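Local coordinates for inactive glucansucrase (Lactobacillus reuteri, PDB 5JBD), which belongs to glycoside hydrolase family 70 as an inactive glucansucrase, built round a TIM-type barrel and carrying a bound calcium ion, at residues Thr390-Ile399 with Tyr653-Pro661; Trp427-Glu435 with Asn470-Ile481. All coordinates share one frame; numbering follows the deposited sequence.

Interaction 1 of 2, residues Thr390-Ile399 with Tyr653-Pro661; sequences TNHDQRKNLI and YEDFSLFQP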
# COMPACT_ATOMS: atom_id res chain seq x y z
N THR A 390 -14.26 -6.28 4.63
CA THR A 390 -13.53 -5.01 4.66
C THR A 390 -12.02 -5.26 4.68
O THR A 390 -11.57 -6.28 5.20
CB THR A 390 -13.90 -4.17 5.92
OG1 THR A 390 -15.29 -4.31 6.24
CG2 THR A 390 -13.58 -2.68 5.69
N ASN A 391 -11.25 -4.34 4.12
CA ASN A 391 -9.83 -4.24 4.41
C ASN A 391 -9.43 -2.77 4.60
O ASN A 391 -10.25 -1.86 4.46
CB ASN A 391 -8.98 -4.97 3.35
CG ASN A 391 -9.10 -4.34 1.97
OD1 ASN A 391 -9.11 -3.12 1.82
ND2 ASN A 391 -9.17 -5.20 0.94
N HIS A 392 -8.17 -2.55 4.95
CA HIS A 392 -7.68 -1.18 5.27
C HIS A 392 -7.87 -0.18 4.12
O HIS A 392 -8.19 0.98 4.35
CB HIS A 392 -6.20 -1.22 5.71
CG HIS A 392 -5.27 -1.68 4.64
ND1 HIS A 392 -5.03 -3.02 4.39
CD2 HIS A 392 -4.55 -1.00 3.73
CE1 HIS A 392 -4.19 -3.13 3.38
NE2 HIS A 392 -3.88 -1.92 2.96
N ASP A 393 -7.70 -0.65 2.89
CA ASP A 393 -7.88 0.20 1.70
C ASP A 393 -9.34 0.58 1.46
O ASP A 393 -9.63 1.69 1.02
CB ASP A 393 -7.35 -0.47 0.44
CG ASP A 393 -5.85 -0.44 0.35
OD1 ASP A 393 -5.26 0.63 0.61
OD2 ASP A 393 -5.27 -1.47 -0.02
N GLN A 394 -10.26 -0.34 1.75
CA GLN A 394 -11.68 -0.05 1.53
C GLN A 394 -12.23 0.97 2.55
O GLN A 394 -13.06 1.82 2.19
CB GLN A 394 -12.52 -1.33 1.50
CG GLN A 394 -12.10 -2.31 0.40
CD GLN A 394 -12.00 -1.66 -0.97
OE1 GLN A 394 -12.86 -0.88 -1.36
NE2 GLN A 394 -10.94 -1.96 -1.69
N ARG A 395 -11.79 0.87 3.79
CA ARG A 395 -12.11 1.90 4.79
C ARG A 395 -11.52 3.25 4.38
O ARG A 395 -12.20 4.27 4.50
CB ARG A 395 -11.64 1.50 6.19
CG ARG A 395 -12.15 2.43 7.28
CD ARG A 395 -13.61 2.19 7.59
NE ARG A 395 -13.75 1.19 8.65
CZ ARG A 395 -14.68 0.24 8.72
NH1 ARG A 395 -15.59 0.05 7.75
NH2 ARG A 395 -14.69 -0.58 9.77
N LYS A 396 -10.27 3.24 3.88
CA LYS A 396 -9.61 4.45 3.35
C LYS A 396 -10.38 5.11 2.21
O LYS A 396 -10.55 6.33 2.19
CB LYS A 396 -8.17 4.14 2.91
CG LYS A 396 -7.46 5.26 2.13
CD LYS A 396 -6.35 4.73 1.24
CE LYS A 396 -6.93 3.97 0.05
NZ LYS A 396 -5.87 3.64 -0.92
N ASN A 397 -10.86 4.30 1.25
CA ASN A 397 -11.70 4.81 0.14
C ASN A 397 -12.91 5.58 0.64
O ASN A 397 -13.21 6.67 0.15
CB ASN A 397 -12.19 3.66 -0.77
CG ASN A 397 -11.08 3.06 -1.63
OD1 ASN A 397 -9.97 3.62 -1.74
ND2 ASN A 397 -11.37 1.92 -2.24
N LEU A 398 -13.59 5.01 1.63
CA LEU A 398 -14.80 5.60 2.21
C LEU A 398 -14.49 6.93 2.91
O LEU A 398 -15.22 7.92 2.74
CB LEU A 398 -15.42 4.61 3.20
CG LEU A 398 -16.88 4.78 3.66
CD1 LEU A 398 -17.44 3.42 4.06
CD2 LEU A 398 -17.01 5.77 4.81
N ILE A 399 -13.42 6.95 3.69
CA ILE A 399 -13.01 8.16 4.42
C ILE A 399 -12.56 9.26 3.45
O ILE A 399 -12.92 10.41 3.63
CB ILE A 399 -11.93 7.84 5.48
CG1 ILE A 399 -12.51 6.95 6.60
CG2 ILE A 399 -11.30 9.10 6.06
CD1 ILE A 399 -13.48 7.62 7.54
N TYR A 653 -7.00 -12.84 9.98
CA TYR A 653 -7.36 -11.59 10.68
C TYR A 653 -6.39 -10.48 10.28
O TYR A 653 -5.18 -10.62 10.46
CB TYR A 653 -7.31 -11.82 12.18
CG TYR A 653 -7.68 -10.62 13.03
CD1 TYR A 653 -8.97 -10.09 12.98
CD2 TYR A 653 -6.77 -10.03 13.90
CE1 TYR A 653 -9.34 -9.01 13.78
CE2 TYR A 653 -7.11 -8.94 14.69
CZ TYR A 653 -8.40 -8.43 14.64
OH TYR A 653 -8.75 -7.36 15.43
N GLU A 654 -6.92 -9.40 9.68
CA GLU A 654 -6.13 -8.22 9.34
C GLU A 654 -5.98 -7.41 10.63
O GLU A 654 -6.98 -6.95 11.17
CB GLU A 654 -6.78 -7.35 8.24
CG GLU A 654 -5.93 -6.12 7.92
CD GLU A 654 -6.37 -5.30 6.72
OE1 GLU A 654 -7.49 -5.46 6.21
OE2 GLU A 654 -5.56 -4.47 6.27
N ASP A 655 -4.76 -7.24 11.10
CA ASP A 655 -4.52 -6.70 12.46
C ASP A 655 -4.42 -5.18 12.58
O ASP A 655 -4.17 -4.68 13.68
CB ASP A 655 -3.29 -7.37 13.09
CG ASP A 655 -1.99 -6.65 12.81
OD1 ASP A 655 -1.86 -5.90 11.81
OD2 ASP A 655 -1.05 -6.87 13.62
N PHE A 656 -4.59 -4.44 11.49
CA PHE A 656 -4.33 -3.01 11.51
C PHE A 656 -5.30 -2.20 10.67
O PHE A 656 -6.05 -2.76 9.85
CB PHE A 656 -2.91 -2.72 11.03
CG PHE A 656 -2.70 -2.87 9.54
CD1 PHE A 656 -2.55 -4.13 8.97
CD2 PHE A 656 -2.62 -1.75 8.72
CE1 PHE A 656 -2.35 -4.27 7.60
CE2 PHE A 656 -2.42 -1.89 7.35
CZ PHE A 656 -2.28 -3.15 6.79
N SER A 657 -5.25 -0.89 10.89
CA SER A 657 -5.91 0.11 10.06
C SER A 657 -4.88 1.18 9.69
O SER A 657 -3.97 1.46 10.47
CB SER A 657 -7.06 0.78 10.85
OG SER A 657 -7.51 1.99 10.22
N LEU A 658 -5.04 1.81 8.53
CA LEU A 658 -4.24 2.98 8.19
C LEU A 658 -4.43 4.14 9.19
O LEU A 658 -3.52 4.94 9.39
CB LEU A 658 -4.60 3.49 6.78
CG LEU A 658 -4.41 2.54 5.60
CD1 LEU A 658 -4.79 3.23 4.29
CD2 LEU A 658 -2.97 2.06 5.51
N PHE A 659 -5.61 4.21 9.81
CA PHE A 659 -5.98 5.31 10.72
C PHE A 659 -5.75 4.98 12.18
O PHE A 659 -6.21 5.68 13.08
CB PHE A 659 -7.45 5.66 10.49
CG PHE A 659 -7.75 6.01 9.07
CD1 PHE A 659 -7.50 7.30 8.59
CD2 PHE A 659 -8.25 5.05 8.19
CE1 PHE A 659 -7.76 7.62 7.27
CE2 PHE A 659 -8.52 5.37 6.86
CZ PHE A 659 -8.27 6.66 6.40
N GLN A 660 -5.00 3.91 12.42
CA GLN A 660 -4.55 3.54 13.74
C GLN A 660 -3.67 4.69 14.25
O GLN A 660 -2.83 5.18 13.50
CB GLN A 660 -3.77 2.23 13.64
CG GLN A 660 -3.54 1.51 14.95
CD GLN A 660 -2.76 0.23 14.75
OE1 GLN A 660 -2.95 -0.51 13.77
NE2 GLN A 660 -1.88 -0.06 15.70
N PRO A 661 -3.89 5.14 15.48
CA PRO A 661 -3.10 6.27 16.00
C PRO A 661 -1.70 5.86 16.45
O PRO A 661 -1.44 4.68 16.69
CB PRO A 661 -3.92 6.71 17.22
CG PRO A 661 -4.49 5.45 17.74
CD PRO A 661 -4.83 4.63 16.50
O HOH W 1 -7.65 1.64 7.14
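His392 and Glu654 supply the direct side-chain hydrogen bond of this contact. His392 ND1 donates to Glu654 OE2, modelled at 2.4 Å, so short that the exact length is doubtful. The oxygen lies at the edge of the imidazole, near its plane, while the carboxylate itself stands at 83° to the ring. Glu654 CG is anti to the backbone N (chi1 180°) and the chain beyond is extended, long enough to carry the carboxylate from strand end to helix start, where its second oxygen, OE1, takes a weak bond from His392 N. Asn391 caps the same helix: OD1 accepts from Gln394 N at 3.0 Å, a task its short amide suits well. Water 1 bridges the backbones, donating to His392 O and accepting from Leu658 N. Ser657 OG accepts from Phe659 N at 3.0 Å, an ST turn at the start of the type I beta turn Ser657-Gln660.

Apolar packing flanks the polar pair. Phe656 CZ sits 3.6 Å above one face of the His392 ring. Branched Leu658 serves two partners: CD2 meets His392 CD2 obliquely, CD1 packs on Lys396 CD (3.7 Å), whose NZ bonds Ser186 O and, weakly, makes a salt bridge with Asp393 OD1. Phe659 turns its edge to Lys396 CA, and its CZ meets Ile399 CG2 at 3.9 Å.

Helix 392-406 and the loop after strand 652-654 thus meet at the C-terminal end of the parallel strands, the rim where TIM barrels generally place their active site.

Interaction 2 of 2, residues Trp427-Glu435 with Asn470-Ile481; sequences WQEFYADQE and NETAQYMQEKSI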
# COMPACT_ATOMS: atom_id res chain seq x y z
N TRP A 427 -13.76 11.11 10.28
CA TRP A 427 -13.96 10.05 11.29
C TRP A 427 -15.06 10.33 12.30
O TRP A 427 -15.84 9.43 12.64
CB TRP A 427 -12.65 9.67 12.00
CG TRP A 427 -11.96 8.62 11.21
CD1 TRP A 427 -10.90 8.78 10.37
CD2 TRP A 427 -12.35 7.25 11.11
NE1 TRP A 427 -10.57 7.57 9.78
CE2 TRP A 427 -11.45 6.61 10.23
CE3 TRP A 427 -13.36 6.48 11.72
CZ2 TRP A 427 -11.55 5.25 9.91
CZ3 TRP A 427 -13.45 5.13 11.41
CH2 TRP A 427 -12.55 4.53 10.51
N GLN A 428 -15.16 11.58 12.76
CA GLN A 428 -16.28 11.96 13.62
C GLN A 428 -17.60 11.71 12.87
O GLN A 428 -18.52 11.12 13.42
CB GLN A 428 -16.18 13.42 14.06
CG GLN A 428 -17.10 13.76 15.22
CD GLN A 428 -16.86 15.16 15.75
OE1 GLN A 428 -17.14 16.15 15.09
NE2 GLN A 428 -16.32 15.24 16.97
N GLU A 429 -17.66 12.13 11.60
CA GLU A 429 -18.85 11.93 10.76
C GLU A 429 -19.14 10.45 10.53
O GLU A 429 -20.29 10.03 10.63
CB GLU A 429 -18.69 12.66 9.41
CG GLU A 429 -18.76 14.17 9.56
CD GLU A 429 -18.25 14.93 8.34
OE1 GLU A 429 -17.65 14.30 7.44
OE2 GLU A 429 -18.43 16.16 8.30
N PHE A 430 -18.09 9.67 10.26
CA PHE A 430 -18.22 8.23 10.07
C PHE A 430 -18.79 7.51 11.30
O PHE A 430 -19.76 6.77 11.17
CB PHE A 430 -16.88 7.59 9.66
CG PHE A 430 -16.97 6.10 9.49
CD1 PHE A 430 -17.35 5.55 8.26
CD2 PHE A 430 -16.74 5.24 10.56
CE1 PHE A 430 -17.45 4.18 8.10
CE2 PHE A 430 -16.84 3.86 10.40
CZ PHE A 430 -17.20 3.33 9.17
N TYR A 431 -18.19 7.71 12.48
CA TYR A 431 -18.65 6.99 13.68
C TYR A 431 -20.11 7.28 14.01
O TYR A 431 -20.85 6.38 14.40
CB TYR A 431 -17.82 7.32 14.93
CG TYR A 431 -16.42 6.73 14.99
CD1 TYR A 431 -16.20 5.35 14.95
CD2 TYR A 431 -15.32 7.57 15.14
CE1 TYR A 431 -14.92 4.82 15.02
CE2 TYR A 431 -14.04 7.05 15.21
CZ TYR A 431 -13.85 5.68 15.16
OH TYR A 431 -12.58 5.19 15.25
N ALA A 432 -20.52 8.55 13.86
CA ALA A 432 -21.92 8.93 14.07
C ALA A 432 -22.81 8.24 13.02
O ALA A 432 -23.85 7.70 13.35
CB ALA A 432 -22.08 10.43 14.01
N ASP A 433 -22.37 8.25 11.77
CA ASP A 433 -23.14 7.63 10.67
C ASP A 433 -23.25 6.12 10.82
O ASP A 433 -24.32 5.54 10.59
CB ASP A 433 -22.53 7.99 9.31
CG ASP A 433 -23.41 7.58 8.15
OD1 ASP A 433 -24.47 8.21 7.96
OD2 ASP A 433 -23.03 6.64 7.41
N GLN A 434 -22.17 5.46 11.24
CA GLN A 434 -22.18 4.00 11.42
C GLN A 434 -23.27 3.52 12.39
O GLN A 434 -23.84 2.44 12.21
CB GLN A 434 -20.79 3.52 11.89
CG GLN A 434 -20.58 2.01 11.89
CD GLN A 434 -19.17 1.62 12.35
OE1 GLN A 434 -18.68 2.07 13.41
NE2 GLN A 434 -18.51 0.80 11.56
N GLU A 435 -23.59 4.34 13.40
CA GLU A 435 -24.62 4.00 14.40
C GLU A 435 -26.07 4.18 13.93
O GLU A 435 -26.99 3.68 14.58
CB GLU A 435 -24.41 4.83 15.67
CG GLU A 435 -23.07 4.55 16.32
CD GLU A 435 -23.17 4.56 17.82
OE1 GLU A 435 -23.26 5.67 18.39
OE2 GLU A 435 -23.15 3.47 18.42
N ASN A 470 -13.08 0.18 17.28
CA ASN A 470 -13.02 1.55 16.76
C ASN A 470 -11.57 1.88 16.44
O ASN A 470 -10.73 2.02 17.33
CB ASN A 470 -13.59 2.55 17.77
CG ASN A 470 -15.09 2.39 17.96
OD1 ASN A 470 -15.79 1.81 17.13
ND2 ASN A 470 -15.61 2.94 19.06
N GLU A 471 -11.28 1.96 15.15
CA GLU A 471 -9.91 1.82 14.66
C GLU A 471 -9.03 3.06 14.82
O GLU A 471 -7.81 2.95 14.67
CB GLU A 471 -9.91 1.34 13.20
CG GLU A 471 -10.41 2.35 12.17
CD GLU A 471 -10.89 1.64 10.90
OE1 GLU A 471 -12.02 1.12 10.90
OE2 GLU A 471 -10.13 1.58 9.91
N THR A 472 -9.63 4.23 15.12
CA THR A 472 -8.84 5.44 15.43
C THR A 472 -8.52 5.61 16.92
O THR A 472 -7.72 6.48 17.26
CB THR A 472 -9.54 6.73 14.96
OG1 THR A 472 -10.77 6.88 15.65
CG2 THR A 472 -9.81 6.68 13.46
N ALA A 473 -9.13 4.81 17.81
CA ALA A 473 -8.76 4.85 19.22
C ALA A 473 -7.46 4.08 19.43
O ALA A 473 -6.92 3.46 18.51
CB ALA A 473 -9.87 4.28 20.09
N GLN A 474 -6.93 4.12 20.66
CA GLN A 474 -5.78 3.30 21.01
C GLN A 474 -6.10 1.81 20.79
O GLN A 474 -7.27 1.39 20.83
CB GLN A 474 -5.32 3.59 22.44
CG GLN A 474 -4.67 4.96 22.61
CD GLN A 474 -3.36 5.08 21.88
OE1 GLN A 474 -2.44 4.30 22.11
NE2 GLN A 474 -3.25 6.08 21.01
N TYR A 475 -5.06 1.03 20.51
CA TYR A 475 -5.25 -0.31 19.93
C TYR A 475 -6.08 -1.23 20.82
O TYR A 475 -5.72 -1.50 21.97
CB TYR A 475 -3.89 -0.96 19.59
CG TYR A 475 -4.03 -2.16 18.66
CD1 TYR A 475 -4.24 -1.98 17.28
CD2 TYR A 475 -3.98 -3.45 19.15
CE1 TYR A 475 -4.37 -3.07 16.42
CE2 TYR A 475 -4.11 -4.55 18.31
CZ TYR A 475 -4.32 -4.37 16.95
OH TYR A 475 -4.45 -5.49 16.13
N MET A 476 -7.21 -1.70 20.27
CA MET A 476 -8.15 -2.57 20.98
C MET A 476 -8.81 -1.98 22.25
O MET A 476 -9.45 -2.72 22.99
CB MET A 476 -7.54 -3.96 21.28
CG MET A 476 -7.27 -4.81 20.04
SD MET A 476 -6.38 -6.35 20.36
CE MET A 476 -7.63 -7.35 21.19
N GLN A 477 -8.72 -0.66 22.46
CA GLN A 477 -9.37 -0.02 23.64
C GLN A 477 -10.89 0.10 23.55
O GLN A 477 -11.55 0.10 24.59
CB GLN A 477 -8.81 1.38 23.92
CG GLN A 477 -7.33 1.46 24.26
CD GLN A 477 -6.83 0.37 25.19
OE1 GLN A 477 -7.11 0.38 26.39
NE2 GLN A 477 -6.08 -0.58 24.63
N GLU A 478 -11.45 0.22 22.34
CA GLU A 478 -12.89 0.41 22.13
C GLU A 478 -13.44 -0.61 21.14
O GLU A 478 -13.01 -0.63 19.98
CB GLU A 478 -13.18 1.81 21.59
CG GLU A 478 -12.91 2.95 22.56
CD GLU A 478 -13.10 4.33 21.95
OE1 GLU A 478 -13.61 4.46 20.82
OE2 GLU A 478 -12.72 5.32 22.61
N LYS A 479 -14.38 -1.43 21.57
CA LYS A 479 -15.07 -2.33 20.67
C LYS A 479 -16.00 -1.56 19.72
O LYS A 479 -16.64 -0.57 20.11
CB LYS A 479 -15.88 -3.37 21.44
CG LYS A 479 -15.05 -4.34 22.25
CD LYS A 479 -15.97 -5.19 23.11
CE LYS A 479 -15.21 -6.27 23.86
NZ LYS A 479 -16.16 -7.10 24.65
N SER A 480 -16.09 -2.05 18.48
CA SER A 480 -17.02 -1.51 17.50
C SER A 480 -18.44 -1.93 17.86
O SER A 480 -18.67 -2.92 18.54
CB SER A 480 -16.68 -2.03 16.09
OG SER A 480 -17.76 -1.85 15.18
N ILE A 481 -19.41 -1.17 17.36
CA ILE A 481 -20.82 -1.61 17.42
C ILE A 481 -21.03 -3.04 16.88
O ILE A 481 -21.91 -3.76 17.35
CB ILE A 481 -21.73 -0.58 16.66
CG1 ILE A 481 -23.22 -0.87 16.86
CG2 ILE A 481 -21.35 -0.46 15.18
CD1 ILE A 481 -24.15 0.11 16.17
O HOH W 2 -16.02 1.52 14.32
O HOH W 3 -16.97 -1.17 12.65
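Thr472 presents its two branches to two aromatic rings of one helix. Its methyl CG2 stands 3.5 Å from the centroid of the Trp427 five-membered ring, only 11° off the normal, a CH-pi contact. The hydroxyl OG1 meets Tyr431 OH at 2.5 Å, at the edge of the phenol and in its plane; either group could be the donor. With OG1 between the backbone N and the carbonyl carbon (chi1 63°), threonine serves both partners at once. One turn apart, the two aromatics also pack together, Trp427 CE3 lying over a face of Tyr431. Glu471 crosses the indole at about a right angle, with CD 3.4 Å from Trp427 CH2, while its carboxylate is held by Tyr464 and Arg395. The type I turn Asn470-Ala473 presents these groups from a beta-to-alpha loop of the TIM barrel, following strand 460-464 and helix 465-468. Asn470 lies obliquely to Tyr431, amide and ring planes 59° apart, and its ND2 gives Glu478 OE1 a nearly straight bond (3.1 Å). Gln434, long and extended, reaches the loop through two waters: water 2 lies within bonding distance of its OE1 and Asn470 OD1, and water 3 joins its NE2, weakly, to Ser480 OG. Ile481 slides past its chain in the opposite direction, CG2 4.1 Å from Gln434 CD.

The centres of interactions 1 and 2 lie about 12 Å apart, and the two contacts touch directly. Both segments of interaction 2 fall in the sequence between the two segments of interaction 1: helix 392-406 comes first, helix 420-434 follows it, then the loop 470-481, and last the segment 653-661. The loops 470-481 and 653-661 follow the neighbouring parallel strands 460-464 and 652-654. They are tied by probable hydrogen bonds from Ser657 OG to Glu471 OE2 and between Asp655 O and Tyr475 OH. Phe659 packs edge-to-face with Trp427, so the two helices of the barrel's outer layer and the two loops at its rim pack against one another.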